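Local coordinates for protein dihydrodipicolinate synthase (Bacillus clausii KSM-K16, PDB 3E96) that probably acts as a 4-hydroxy-tetrahydrodipicolinate synthase of the DapA family, a TIM-barrel lyase that joins pyruvate to an aldehyde through a Schiff base, at residues T56-A61 with V263-M268; D250-G253 with N259-V262; Y35-D40 with R272-V277; P19-R24 with K68-R73. All blocks are in the same frame, centred on the assembly; numbering follows the deposited sequence.

Contact 1 (T56-A61 with V263-M268); sequences TSEFYA and VIKEAM
Thr56, predicted to help bind pyruvate, meets Ile264 through a methyl group: its CG2 lies 3.9 Å from Ile264 CD1, and the two side chains cross at about a right angle. Because CG2 is anti to the backbone N, OG1 takes the place beside that N, and the hydrocarbon branch is the one that meets the helix. A threonine suits this place because its methyl can pack on the isoleucine while the hydroxyl points elsewhere. Two residues on, Glu58 adopts positive phi and sends an extended side chain to Lys265, whose own extended chain comes from the opposite direction. Their buried salt bridge is short, Lys265 NZ to Glu58 OE2 at 2.7 Å, and the ammonium stands nearly in line with the C-O bond. Lys265 NZ also donates to the carbonyl oxygens of Thr21 and Val277, while Glu58 OE1 accepts from Arg279 N, so both buried charges are well provided for. The contact joins the loop between strand 49-50 and helix 64-78 to helix 262-270. Helix 235-252 backs Ile264 with Arg252, and at the far end of the loop Tyr60 and Ala61 pack on Ile116 and His117 of the second subunit.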
loop_
_atom_site.group_PDB
_atom_site.type_symbol
_atom_site.label_atom_id
_atom_site.label_comp_id
_atom_site.label_asym_id
_atom_site.label_seq_id
_atom_site.Cartn_x
_atom_site.Cartn_y
_atom_site.Cartn_z
ATOM N N THR B 56 -1.317 -7.034 11.440
ATOM C CA THR B 56 -0.642 -8.198 12.005
ATOM C C THR B 56 -1.328 -9.442 11.432
ATOM O O THR B 56 -0.739 -10.520 11.370
ATOM C CB THR B 56 -0.762 -8.231 13.542
ATOM O OG1 THR B 56 -0.359 -6.966 14.079
ATOM C CG2 THR B 56 0.139 -9.321 14.125
ATOM N N SER B 57 -2.580 -9.267 11.008
ATOM C CA SER B 57 -3.382 -10.343 10.422
ATOM C C SER B 57 -3.039 -10.530 8.945
ATOM O O SER B 57 -3.618 -11.392 8.276
ATOM C CB SER B 57 -4.874 -10.004 10.511
ATOM O OG SER B 57 -5.208 -9.427 11.758
ATOM N N GLU B 58 -2.117 -9.709 8.444
ATOM C CA GLU B 58 -1.711 -9.737 7.038
ATOM C C GLU B 58 -2.910 -9.474 6.126
ATOM O O GLU B 58 -3.128 -10.151 5.122
ATOM C CB GLU B 58 -1.038 -11.065 6.695
ATOM C CG GLU B 58 0.327 -11.219 7.347
ATOM C CD GLU B 58 0.960 -12.566 7.073
ATOM O OE1 GLU B 58 1.583 -12.732 6.000
ATOM O OE2 GLU B 58 0.818 -13.467 7.935
ATOM N N PHE B 59 -3.678 -8.458 6.501
ATOM C CA PHE B 59 -4.864 -8.033 5.768
ATOM C C PHE B 59 -4.667 -7.930 4.254
ATOM O O PHE B 59 -5.466 -8.458 3.473
ATOM C CB PHE B 59 -5.317 -6.679 6.325
ATOM C CG PHE B 59 -6.416 -6.028 5.542
ATOM C CD1 PHE B 59 -7.675 -6.605 5.472
ATOM C CD2 PHE B 59 -6.196 -4.810 4.902
ATOM C CE1 PHE B 59 -8.707 -5.982 4.779
ATOM C CE2 PHE B 59 -7.219 -4.178 4.206
ATOM C CZ PHE B 59 -8.480 -4.766 4.145
ATOM N N TYR B 60 -3.604 -7.253 3.830
ATOM C CA TYR B 60 -3.357 -7.073 2.405
ATOM C C TYR B 60 -2.987 -8.335 1.636
ATOM O O TYR B 60 -2.954 -8.326 0.405
ATOM C CB TYR B 60 -2.305 -5.984 2.204
ATOM C CG TYR B 60 -2.834 -4.625 2.608
ATOM C CD1 TYR B 60 -3.912 -4.055 1.934
ATOM C CD2 TYR B 60 -2.286 -3.928 3.684
ATOM C CE1 TYR B 60 -4.436 -2.826 2.319
ATOM C CE2 TYR B 60 -2.803 -2.692 4.080
ATOM C CZ TYR B 60 -3.880 -2.150 3.388
ATOM O OH TYR B 60 -4.391 -0.928 3.758
ATOM N N ALA B 61 -2.721 -9.420 2.359
ATOM C CA ALA B 61 -2.389 -10.693 1.715
ATOM C C ALA B 61 -3.658 -11.540 1.574
ATOM O O ALA B 61 -3.625 -12.656 1.047
ATOM C CB ALA B 61 -1.348 -11.441 2.540
ATOM N N VAL B 263 8.212 -12.943 12.434
ATOM C CA VAL B 263 8.892 -13.186 13.713
ATOM C C VAL B 263 7.879 -13.742 14.720
ATOM O O VAL B 263 8.182 -14.669 15.484
ATOM C CB VAL B 263 9.518 -11.890 14.292
ATOM C CG1 VAL B 263 9.936 -12.107 15.749
ATOM C CG2 VAL B 263 10.732 -11.489 13.462
ATOM N N ILE B 264 6.675 -13.174 14.721
ATOM C CA ILE B 264 5.623 -13.637 15.621
ATOM C C ILE B 264 5.274 -15.101 15.330
ATOM O O ILE B 264 5.190 -15.929 16.248
ATOM C CB ILE B 264 4.338 -12.780 15.474
ATOM C CG1 ILE B 264 4.572 -11.387 16.059
ATOM C CG2 ILE B 264 3.166 -13.450 16.184
ATOM C CD1 ILE B 264 3.392 -10.447 15.900
ATOM N N LYS B 265 5.082 -15.421 14.054
ATOM C CA LYS B 265 4.725 -16.783 13.670
ATOM C C LYS B 265 5.789 -17.830 13.961
ATOM O O LYS B 265 5.470 -18.933 14.413
ATOM C CB LYS B 265 4.327 -16.831 12.190
ATOM C CG LYS B 265 2.966 -16.180 11.922
ATOM C CD LYS B 265 2.462 -16.419 10.503
ATOM C CE LYS B 265 1.051 -15.857 10.336
ATOM N NZ LYS B 265 0.560 -15.919 8.922
ATOM N N GLU B 266 7.051 -17.507 13.713
ATOM C CA GLU B 266 8.098 -18.485 13.982
ATOM C C GLU B 266 8.343 -18.607 15.483
ATOM O O GLU B 266 8.746 -19.664 15.968
ATOM C CB GLU B 266 9.372 -18.131 13.216
ATOM C CG GLU B 266 9.178 -18.302 11.712
ATOM C CD GLU B 266 10.467 -18.472 10.938
ATOM O OE1 GLU B 266 11.485 -18.884 11.540
ATOM O OE2 GLU B 266 10.454 -18.212 9.716
ATOM N N ALA B 267 8.070 -17.538 16.226
ATOM C CA ALA B 267 8.225 -17.572 17.677
ATOM C C ALA B 267 7.107 -18.449 18.257
ATOM O O ALA B 267 7.351 -19.278 19.144
ATOM C CB ALA B 267 8.138 -16.162 18.252
ATOM N N MET B 268 5.886 -18.262 17.751
ATOM C CA MET B 268 4.730 -19.046 18.202
ATOM C C MET B 268 4.983 -20.535 17.961
ATOM O O MET B 268 4.729 -21.367 18.840
ATOM C CB MET B 268 3.444 -18.628 17.456
ATOM C CG MET B 268 2.915 -17.221 17.778
ATOM S SD MET B 268 1.451 -16.711 16.817
ATOM C CE MET B 268 2.165 -16.275 15.322
#

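Contact 2 (D250-G253 with N259-V262); sequences DLRG and NNVV
Asn259 reaches back to the end of helix 235-252, where its ND2 donates to Leu251 O over 3.3 Å with a fairly straight N-H...O angle of 157°. The acceptor lies in the amide plane of the asparagine, and ND2 has a second partner in Asp289. An asparagine fits because it brings a donor to a carbonyl in the last turn of the helix. Asn260 follows and is gripped side-on by Arg252. The arginine's NE meets the backbone Asn260 O at 2.8 Å, on a lone pair in the carbonyl plane. Its NH2 meets the side-chain Asn260 OD1 at 2.8 Å, coming from above the amide plane, with the guanidinium and amide turned 70° apart. The bend at chi3 (62°) swings the guanidinium round to this loop, and NH1 keeps a salt bridge to Glu249. A leucine in place of Arg252 would probably leave both oxygens of Asn260 without these donors and the loop less firmly fixed. The contact thus closes the short connection from helix 235-252 to helix 262-270. Leu251 is covered by helix 287-299, Val263 and Ile264 of helix 262-270 lie against Arg252, and Asn260 packs on Tyr119 of the second subunit.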
loop_
_atom_site.group_PDB
_atom_site.type_symbol
_atom_site.label_atom_id
_atom_site.label_comp_id
_atom_site.label_asym_id
_atom_site.label_seq_id
_atom_site.Cartn_x
_atom_site.Cartn_y
_atom_site.Cartn_z
ATOM N N ASP B 250 11.956 -5.022 18.510
ATOM C CA ASP B 250 13.009 -4.592 17.596
ATOM C C ASP B 250 13.298 -5.671 16.558
ATOM O O ASP B 250 13.590 -5.364 15.402
ATOM C CB ASP B 250 14.292 -4.240 18.354
ATOM C CG ASP B 250 14.173 -2.936 19.110
ATOM O OD1 ASP B 250 13.359 -2.080 18.700
ATOM O OD2 ASP B 250 14.905 -2.756 20.105
ATOM N N LEU B 251 13.205 -6.934 16.964
ATOM C CA LEU B 251 13.447 -8.031 16.037
ATOM C C LEU B 251 12.338 -8.060 14.982
ATOM O O LEU B 251 12.594 -8.325 13.806
ATOM C CB LEU B 251 13.500 -9.360 16.787
ATOM C CG LEU B 251 13.878 -10.596 15.967
ATOM C CD1 LEU B 251 15.146 -10.338 15.164
ATOM C CD2 LEU B 251 14.073 -11.775 16.916
ATOM N N ARG B 252 11.108 -7.785 15.410
ATOM C CA ARG B 252 9.965 -7.740 14.501
ATOM C C ARG B 252 10.132 -6.570 13.529
ATOM O O ARG B 252 9.691 -6.625 12.382
ATOM C CB ARG B 252 8.663 -7.528 15.281
ATOM C CG ARG B 252 8.205 -8.708 16.124
ATOM C CD ARG B 252 6.920 -8.352 16.859
ATOM N NE ARG B 252 5.830 -8.052 15.932
ATOM C CZ ARG B 252 4.696 -7.449 16.280
ATOM N NH1 ARG B 252 4.502 -7.071 17.537
ATOM N NH2 ARG B 252 3.749 -7.235 15.374
ATOM N N GLY B 253 10.759 -5.504 14.013
ATOM C CA GLY B 253 10.952 -4.315 13.199
ATOM C C GLY B 253 12.058 -4.364 12.160
ATOM O O GLY B 253 12.193 -3.430 11.364
ATOM N N ASN B 259 9.921 -7.990 9.075
ATOM C CA ASN B 259 9.888 -9.092 10.043
ATOM C C ASN B 259 8.694 -9.051 10.997
ATOM O O ASN B 259 8.500 -9.975 11.788
ATOM C CB ASN B 259 11.160 -9.059 10.898
ATOM C CG ASN B 259 12.221 -10.028 10.421
ATOM O OD1 ASN B 259 12.154 -10.544 9.308
ATOM N ND2 ASN B 259 13.218 -10.272 11.269
ATOM N N ASN B 260 7.894 -7.992 10.912
ATOM C CA ASN B 260 6.772 -7.792 11.826
ATOM C C ASN B 260 5.890 -8.986 12.193
ATOM O O ASN B 260 5.630 -9.227 13.376
ATOM C CB ASN B 260 5.892 -6.648 11.319
ATOM C CG ASN B 260 4.855 -6.226 12.338
ATOM O OD1 ASN B 260 3.886 -6.942 12.591
ATOM N ND2 ASN B 260 5.060 -5.062 12.938
ATOM N N VAL B 261 5.425 -9.729 11.196
ATOM C CA VAL B 261 4.559 -10.876 11.462
ATOM C C VAL B 261 5.302 -12.205 11.448
ATOM O O VAL B 261 5.038 -13.079 12.278
ATOM C CB VAL B 261 3.402 -10.947 10.434
ATOM C CG1 VAL B 261 2.566 -12.216 10.660
ATOM C CG2 VAL B 261 2.520 -9.707 10.557
ATOM N N VAL B 262 6.234 -12.363 10.515
ATOM C CA VAL B 262 6.963 -13.620 10.431
ATOM C C VAL B 262 7.697 -13.953 11.736
ATOM O O VAL B 262 7.778 -15.121 12.112
ATOM C CB VAL B 262 7.935 -13.634 9.221
ATOM C CG1 VAL B 262 8.987 -12.553 9.366
ATOM C CG2 VAL B 262 8.564 -15.020 9.084
#

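Contact 3 (Y35-D40 with R272-V277); sequences YKETVD and RQNAGV
Asn274 and Glu37 bury the most surface here, the asparagine facing the carboxylate from the loop that follows helix 262-270. As modelled, Glu37 OE1 lies 2.7 Å from Asn274 OD1. The amide is probably turned over, however, and with it turned back this approach may be a hydrogen bond. The two side chains slant across each other, with carboxylate and amide planes 63° apart. A glutamate is long enough, when extended beyond CG, to bring a carboxylate from the partly exposed flank of helix 32-43 to the loop. An alanine here would remove that carboxylate, and the side chain of Asn274 is likely to be left without its polar neighbour from the helix. Thr38 adds a water-mediated link. A water donates to the backbone Asn274 O over 2.7 Å and stands 2.6 Å from Thr38 OG1, spanning a gap too wide for the two to bond directly. The same hydroxyl is hydrogen-bonded to His34 O, one helical turn earlier, so the helix itself holds it in position. Arg272, with positive phi, is the C-prime residue of the Schellman motif ending helix 262-270. Beyond Asn274, Ala275 N and Gly276 N both donate hydrogen bonds to Glu269 OE2, and Val277 pairs by its backbone with Phe23. The loop, on its way from helix 262-270 to helix 287-299, lies against helix 32-43, whose other flank packs through Tyr35 and Val39 on helix 64-78.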
loop_
_atom_site.group_PDB
_atom_site.type_symbol
_atom_site.label_atom_id
_atom_site.label_comp_id
_atom_site.label_asym_id
_atom_site.label_seq_id
_atom_site.Cartn_x
_atom_site.Cartn_y
_atom_site.Cartn_z
ATOM N N TYR B 35 -6.734 -20.471 13.655
ATOM C CA TYR B 35 -7.213 -19.114 13.902
ATOM C C TYR B 35 -8.028 -19.099 15.193
ATOM O O TYR B 35 -7.882 -18.202 16.024
ATOM C CB TYR B 35 -8.081 -18.617 12.741
ATOM C CG TYR B 35 -8.471 -17.162 12.884
ATOM C CD1 TYR B 35 -7.499 -16.156 12.864
ATOM C CD2 TYR B 35 -9.800 -16.790 13.082
ATOM C CE1 TYR B 35 -7.842 -14.817 13.042
ATOM C CE2 TYR B 35 -10.158 -15.453 13.264
ATOM C CZ TYR B 35 -9.170 -14.473 13.245
ATOM O OH TYR B 35 -9.509 -13.156 13.445
ATOM N N LYS B 36 -8.887 -20.100 15.363
ATOM C CA LYS B 36 -9.706 -20.189 16.566
ATOM C C LYS B 36 -8.815 -20.274 17.801
ATOM O O LYS B 36 -9.102 -19.656 18.828
ATOM C CB LYS B 36 -10.624 -21.414 16.497
ATOM C CG LYS B 36 -11.392 -21.687 17.781
ATOM C CD LYS B 36 -12.394 -22.821 17.585
ATOM C CE LYS B 36 -12.684 -23.537 18.897
ATOM N NZ LYS B 36 -13.140 -22.613 19.962
ATOM N N GLU B 37 -7.741 -21.049 17.699
ATOM C CA GLU B 37 -6.800 -21.204 18.805
ATOM C C GLU B 37 -6.173 -19.863 19.166
ATOM O O GLU B 37 -5.949 -19.562 20.340
ATOM C CB GLU B 37 -5.689 -22.185 18.428
ATOM C CG GLU B 37 -6.104 -23.644 18.439
ATOM C CD GLU B 37 -5.043 -24.549 17.843
ATOM O OE1 GLU B 37 -3.841 -24.279 18.053
ATOM O OE2 GLU B 37 -5.412 -25.538 17.171
ATOM N N THR B 38 -5.884 -19.066 18.143
ATOM C CA THR B 38 -5.278 -17.753 18.331
ATOM C C THR B 38 -6.274 -16.808 18.995
ATOM O O THR B 38 -5.941 -16.103 19.949
ATOM C CB THR B 38 -4.839 -17.163 16.979
ATOM O OG1 THR B 38 -3.907 -18.055 16.357
ATOM C CG2 THR B 38 -4.179 -15.809 17.175
ATOM N N VAL B 39 -7.497 -16.796 18.484
ATOM C CA VAL B 39 -8.543 -15.956 19.049
ATOM C C VAL B 39 -8.740 -16.311 20.522
ATOM O O VAL B 39 -8.826 -15.424 21.372
ATOM C CB VAL B 39 -9.874 -16.149 18.299
ATOM C CG1 VAL B 39 -11.006 -15.461 19.057
ATOM C CG2 VAL B 39 -9.758 -15.584 16.890
ATOM N N ASP B 40 -8.813 -17.609 20.821
ATOM C CA ASP B 40 -8.996 -18.054 22.204
ATOM C C ASP B 40 -7.842 -17.614 23.099
ATOM O O ASP B 40 -8.063 -17.098 24.191
ATOM C CB ASP B 40 -9.130 -19.583 22.289
ATOM C CG ASP B 40 -10.439 -20.095 21.712
ATOM O OD1 ASP B 40 -11.423 -19.324 21.665
ATOM O OD2 ASP B 40 -10.487 -21.284 21.322
ATOM N N ARG B 272 5.387 -24.042 20.419
ATOM C CA ARG B 272 4.384 -25.053 20.113
ATOM C C ARG B 272 2.967 -24.513 19.993
ATOM O O ARG B 272 1.997 -25.195 20.326
ATOM C CB ARG B 272 4.443 -26.184 21.147
ATOM C CG ARG B 272 5.736 -26.980 21.069
ATOM C CD ARG B 272 5.864 -27.994 22.193
ATOM N NE ARG B 272 7.155 -28.677 22.144
ATOM C CZ ARG B 272 7.503 -29.569 21.219
ATOM N NH1 ARG B 272 6.653 -29.899 20.256
ATOM N NH2 ARG B 272 8.708 -30.127 21.255
ATOM N N GLN B 273 2.857 -23.275 19.517
ATOM C CA GLN B 273 1.565 -22.643 19.291
ATOM C C GLN B 273 1.416 -22.672 17.769
ATOM O O GLN B 273 2.386 -22.430 17.044
ATOM C CB GLN B 273 1.572 -21.201 19.812
ATOM C CG GLN B 273 1.923 -21.085 21.295
ATOM C CD GLN B 273 1.956 -19.642 21.779
ATOM O OE1 GLN B 273 2.094 -18.714 20.982
ATOM N NE2 GLN B 273 1.847 -19.451 23.092
ATOM N N ASN B 274 0.218 -22.976 17.285
ATOM C CA ASN B 274 -0.028 -23.075 15.847
ATOM C C ASN B 274 -0.181 -21.738 15.133
ATOM O O ASN B 274 -1.103 -20.976 15.410
ATOM C CB ASN B 274 -1.266 -23.935 15.607
ATOM C CG ASN B 274 -1.095 -25.345 16.143
ATOM O OD1 ASN B 274 -1.939 -25.850 16.887
ATOM N ND2 ASN B 274 0.008 -25.983 15.770
ATOM N N ALA B 275 0.722 -21.466 14.199
ATOM C CA ALA B 275 0.680 -20.211 13.460
ATOM C C ALA B 275 0.889 -20.406 11.969
ATOM O O ALA B 275 0.403 -19.615 11.158
ATOM C CB ALA B 275 1.732 -19.256 14.005
ATOM N N GLY B 276 1.607 -21.458 11.601
ATOM C CA GLY B 276 1.869 -21.682 10.194
ATOM C C GLY B 276 2.887 -20.664 9.704
ATOM O O GLY B 276 3.771 -20.259 10.457
ATOM N N VAL B 277 2.749 -20.229 8.455
ATOM C CA VAL B 277 3.690 -19.280 7.870
ATOM C C VAL B 277 3.025 -18.003 7.369
ATOM O O VAL B 277 1.804 -17.857 7.415
ATOM C CB VAL B 277 4.423 -19.908 6.668
ATOM C CG1 VAL B 277 5.222 -21.119 7.114
ATOM C CG2 VAL B 277 3.403 -20.303 5.595
HETATM O O HOH W 1 -2.637 -20.082 17.465
#

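Contact 4 (P19-R24 with K68-R73); sequences PITPFR and KEEVRR
Glu70 leaves helix 64-78 with CG opposite the backbone nitrogen (chi1 177°) and runs extended from there, reaching Thr21. The threonine's own rotation (chi1 -60°) sets OG1 anti to the carbonyl carbon, and from there the hydroxyl meets the carboxylate, with Thr21 OG1 2.6 Å from Glu70 OE1. The methyl stays close, Thr21 CG2 lying 3.3 Å from the same Glu70 OE1, so the carboxylate oxygen rests against both branches of the side chain. A threonine fits by offering a hydrogen-bonding group on a short, stiff stem. A glutamate is long enough to span the 8.3 Å between Glu70 CA and Thr21 CA. On the loop, Thr21 O lies over the centre of the Phe23 ring, 3.3 Å above its plane.

Next to Glu70 along the helix, Glu69 belongs to a separate network. Arg72 takes Glu69 OE1 side-on with two nitrogens, NE at 2.9 Å and NH2 at 2.6 Å, while Arg73 NE meets Glu69 OE2 at 2.8 Å.

Buried Glu70 has its other oxygen, OE2, bonded to Cys53 N, and the Thr21 hydroxyl also lies within bonding reach of Ser57 O. A single hydroxyl proton thus faces two acceptors, and which of them receives it is not settled. If it goes to Ser57 O, the close approach of OG1 to OE1 would be easier with a proton on the acid, which might shift the ionisation of this buried group, whereas Cys53 N would favour the charged form. Either way, one acid joins the loops after the first two barrel strands.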
loop_
_atom_site.group_PDB
_atom_site.type_symbol
_atom_site.label_atom_id
_atom_site.label_comp_id
_atom_site.label_asym_id
_atom_site.label_seq_id
_atom_site.Cartn_x
_atom_site.Cartn_y
_atom_site.Cartn_z
ATOM N N PRO B 19 -4.838 -10.216 15.880
ATOM C CA PRO B 19 -4.535 -11.624 15.624
ATOM C C PRO B 19 -3.867 -11.895 14.292
ATOM O O PRO B 19 -4.102 -11.193 13.311
ATOM C CB PRO B 19 -5.907 -12.277 15.693
ATOM C CG PRO B 19 -6.767 -11.237 15.002
ATOM C CD PRO B 19 -6.258 -9.923 15.597
ATOM N N ILE B 20 -3.022 -12.918 14.271
ATOM C CA ILE B 20 -2.381 -13.325 13.034
ATOM C C ILE B 20 -3.432 -14.141 12.287
ATOM O O ILE B 20 -4.441 -14.553 12.871
ATOM C CB ILE B 20 -1.198 -14.282 13.279
ATOM C CG1 ILE B 20 -1.679 -15.475 14.117
ATOM C CG2 ILE B 20 -0.060 -13.554 13.948
ATOM C CD1 ILE B 20 -0.814 -16.724 13.985
ATOM N N THR B 21 -3.201 -14.360 10.998
ATOM C CA THR B 21 -4.074 -15.209 10.200
ATOM C C THR B 21 -3.168 -16.392 9.864
ATOM O O THR B 21 -2.265 -16.283 9.031
ATOM C CB THR B 21 -4.526 -14.547 8.883
ATOM O OG1 THR B 21 -5.238 -13.336 9.169
ATOM C CG2 THR B 21 -5.449 -15.495 8.111
ATOM N N PRO B 22 -3.374 -17.537 10.537
ATOM C CA PRO B 22 -2.546 -18.720 10.278
ATOM C C PRO B 22 -2.680 -19.195 8.835
ATOM O O PRO B 22 -3.792 -19.397 8.354
ATOM C CB PRO B 22 -3.096 -19.757 11.264
ATOM C CG PRO B 22 -3.670 -18.913 12.370
ATOM C CD PRO B 22 -4.342 -17.798 11.614
ATOM N N PHE B 23 -1.553 -19.363 8.146
ATOM C CA PHE B 23 -1.574 -19.840 6.765
ATOM C C PHE B 23 -0.801 -21.151 6.692
ATOM O O PHE B 23 0.265 -21.279 7.295
ATOM C CB PHE B 23 -0.913 -18.838 5.811
ATOM C CG PHE B 23 -1.606 -17.510 5.726
ATOM C CD1 PHE B 23 -2.952 -17.428 5.391
ATOM C CD2 PHE B 23 -0.890 -16.329 5.933
ATOM C CE1 PHE B 23 -3.579 -16.187 5.258
ATOM C CE2 PHE B 23 -1.506 -15.087 5.804
ATOM C CZ PHE B 23 -2.852 -15.014 5.466
ATOM N N ARG B 24 -1.332 -22.114 5.944
ATOM C CA ARG B 24 -0.670 -23.408 5.799
ATOM C C ARG B 24 0.578 -23.307 4.936
ATOM O O ARG B 24 0.579 -22.634 3.907
ATOM C CB ARG B 24 -1.622 -24.429 5.177
ATOM C CG ARG B 24 -2.843 -24.721 6.022
ATOM C CD ARG B 24 -3.561 -25.964 5.526
ATOM N NE ARG B 24 -4.628 -26.369 6.437
ATOM C CZ ARG B 24 -5.820 -25.786 6.505
ATOM N NH1 ARG B 24 -6.112 -24.765 5.709
ATOM N NH2 ARG B 24 -6.719 -26.224 7.374
ATOM N N LYS B 68 -13.515 -10.790 4.587
ATOM C CA LYS B 68 -14.877 -10.817 5.110
ATOM C C LYS B 68 -15.085 -12.044 5.986
ATOM O O LYS B 68 -15.646 -11.948 7.079
ATOM C CB LYS B 68 -15.893 -10.834 3.965
ATOM C CG LYS B 68 -15.934 -9.563 3.143
ATOM C CD LYS B 68 -16.880 -9.714 1.957
ATOM C CE LYS B 68 -16.935 -8.436 1.130
ATOM N NZ LYS B 68 -17.761 -8.605 -0.108
ATOM N N GLU B 69 -14.636 -13.196 5.500
ATOM C CA GLU B 69 -14.780 -14.443 6.242
ATOM C C GLU B 69 -14.026 -14.392 7.567
ATOM O O GLU B 69 -14.491 -14.930 8.571
ATOM C CB GLU B 69 -14.274 -15.621 5.399
ATOM C CG GLU B 69 -14.369 -16.999 6.065
ATOM C CD GLU B 69 -15.801 -17.467 6.296
ATOM O OE1 GLU B 69 -16.729 -16.879 5.699
ATOM O OE2 GLU B 69 -15.997 -18.435 7.068
ATOM N N GLU B 70 -12.860 -13.751 7.584
ATOM C CA GLU B 70 -12.109 -13.676 8.834
ATOM C C GLU B 70 -12.917 -12.915 9.880
ATOM O O GLU B 70 -12.946 -13.299 11.051
ATOM C CB GLU B 70 -10.745 -13.005 8.632
ATOM C CG GLU B 70 -9.962 -12.846 9.940
ATOM C CD GLU B 70 -8.490 -12.567 9.723
ATOM O OE1 GLU B 70 -7.799 -13.450 9.170
ATOM O OE2 GLU B 70 -8.024 -11.470 10.106
ATOM N N VAL B 71 -13.574 -11.836 9.467
ATOM C CA VAL B 71 -14.383 -11.070 10.408
ATOM C C VAL B 71 -15.527 -11.951 10.918
ATOM O O VAL B 71 -15.798 -11.987 12.118
ATOM C CB VAL B 71 -14.955 -9.785 9.758
ATOM C CG1 VAL B 71 -15.873 -9.062 10.739
ATOM C CG2 VAL B 71 -13.811 -8.860 9.357
ATOM N N ARG B 72 -16.181 -12.678 10.013
ATOM C CA ARG B 72 -17.280 -13.562 10.415
ATOM C C ARG B 72 -16.792 -14.622 11.398
ATOM O O ARG B 72 -17.421 -14.858 12.428
ATOM C CB ARG B 72 -17.905 -14.248 9.192
ATOM C CG ARG B 72 -18.631 -13.299 8.246
ATOM C CD ARG B 72 -19.476 -14.065 7.231
ATOM N NE ARG B 72 -18.673 -14.769 6.233
ATOM C CZ ARG B 72 -18.378 -14.283 5.031
ATOM N NH1 ARG B 72 -18.816 -13.083 4.664
ATOM N NH2 ARG B 72 -17.660 -15.004 4.185
ATOM N N ARG B 73 -15.675 -15.265 11.070
ATOM C CA ARG B 73 -15.099 -16.297 11.927
ATOM C C ARG B 73 -14.775 -15.741 13.314
ATOM O O ARG B 73 -14.993 -16.408 14.325
ATOM C CB ARG B 73 -13.820 -16.855 11.293
ATOM C CG ARG B 73 -14.037 -17.626 9.992
ATOM C CD ARG B 73 -14.210 -19.122 10.242
ATOM N NE ARG B 73 -14.488 -19.847 9.005
ATOM C CZ ARG B 73 -14.494 -21.173 8.894
ATOM N NH1 ARG B 73 -14.232 -21.934 9.947
ATOM N NH2 ARG B 73 -14.771 -21.737 7.725
#

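From the N terminus, the loop after strand 15-17 meets helix 64-78 in contact 4, closing a circuit that both contact 3 and contact 1 cross. Helix 32-43 lies within it and opens contact 3, which closes only near the C-terminal side, at 272-277. Contact 1 begins at 56-61, also inside contact 4, and lies wholly within contact 3. Contact 2, the most local, lies wholly within contact 1 and ties the end of helix 235-252 to the loop that leads into helix 262-270. Together they tie the loops and helices after the first two barrel strands to helices 235-252 and 262-270, which come after the last one. Residues 19-24 touch segments of contacts 1 and 3.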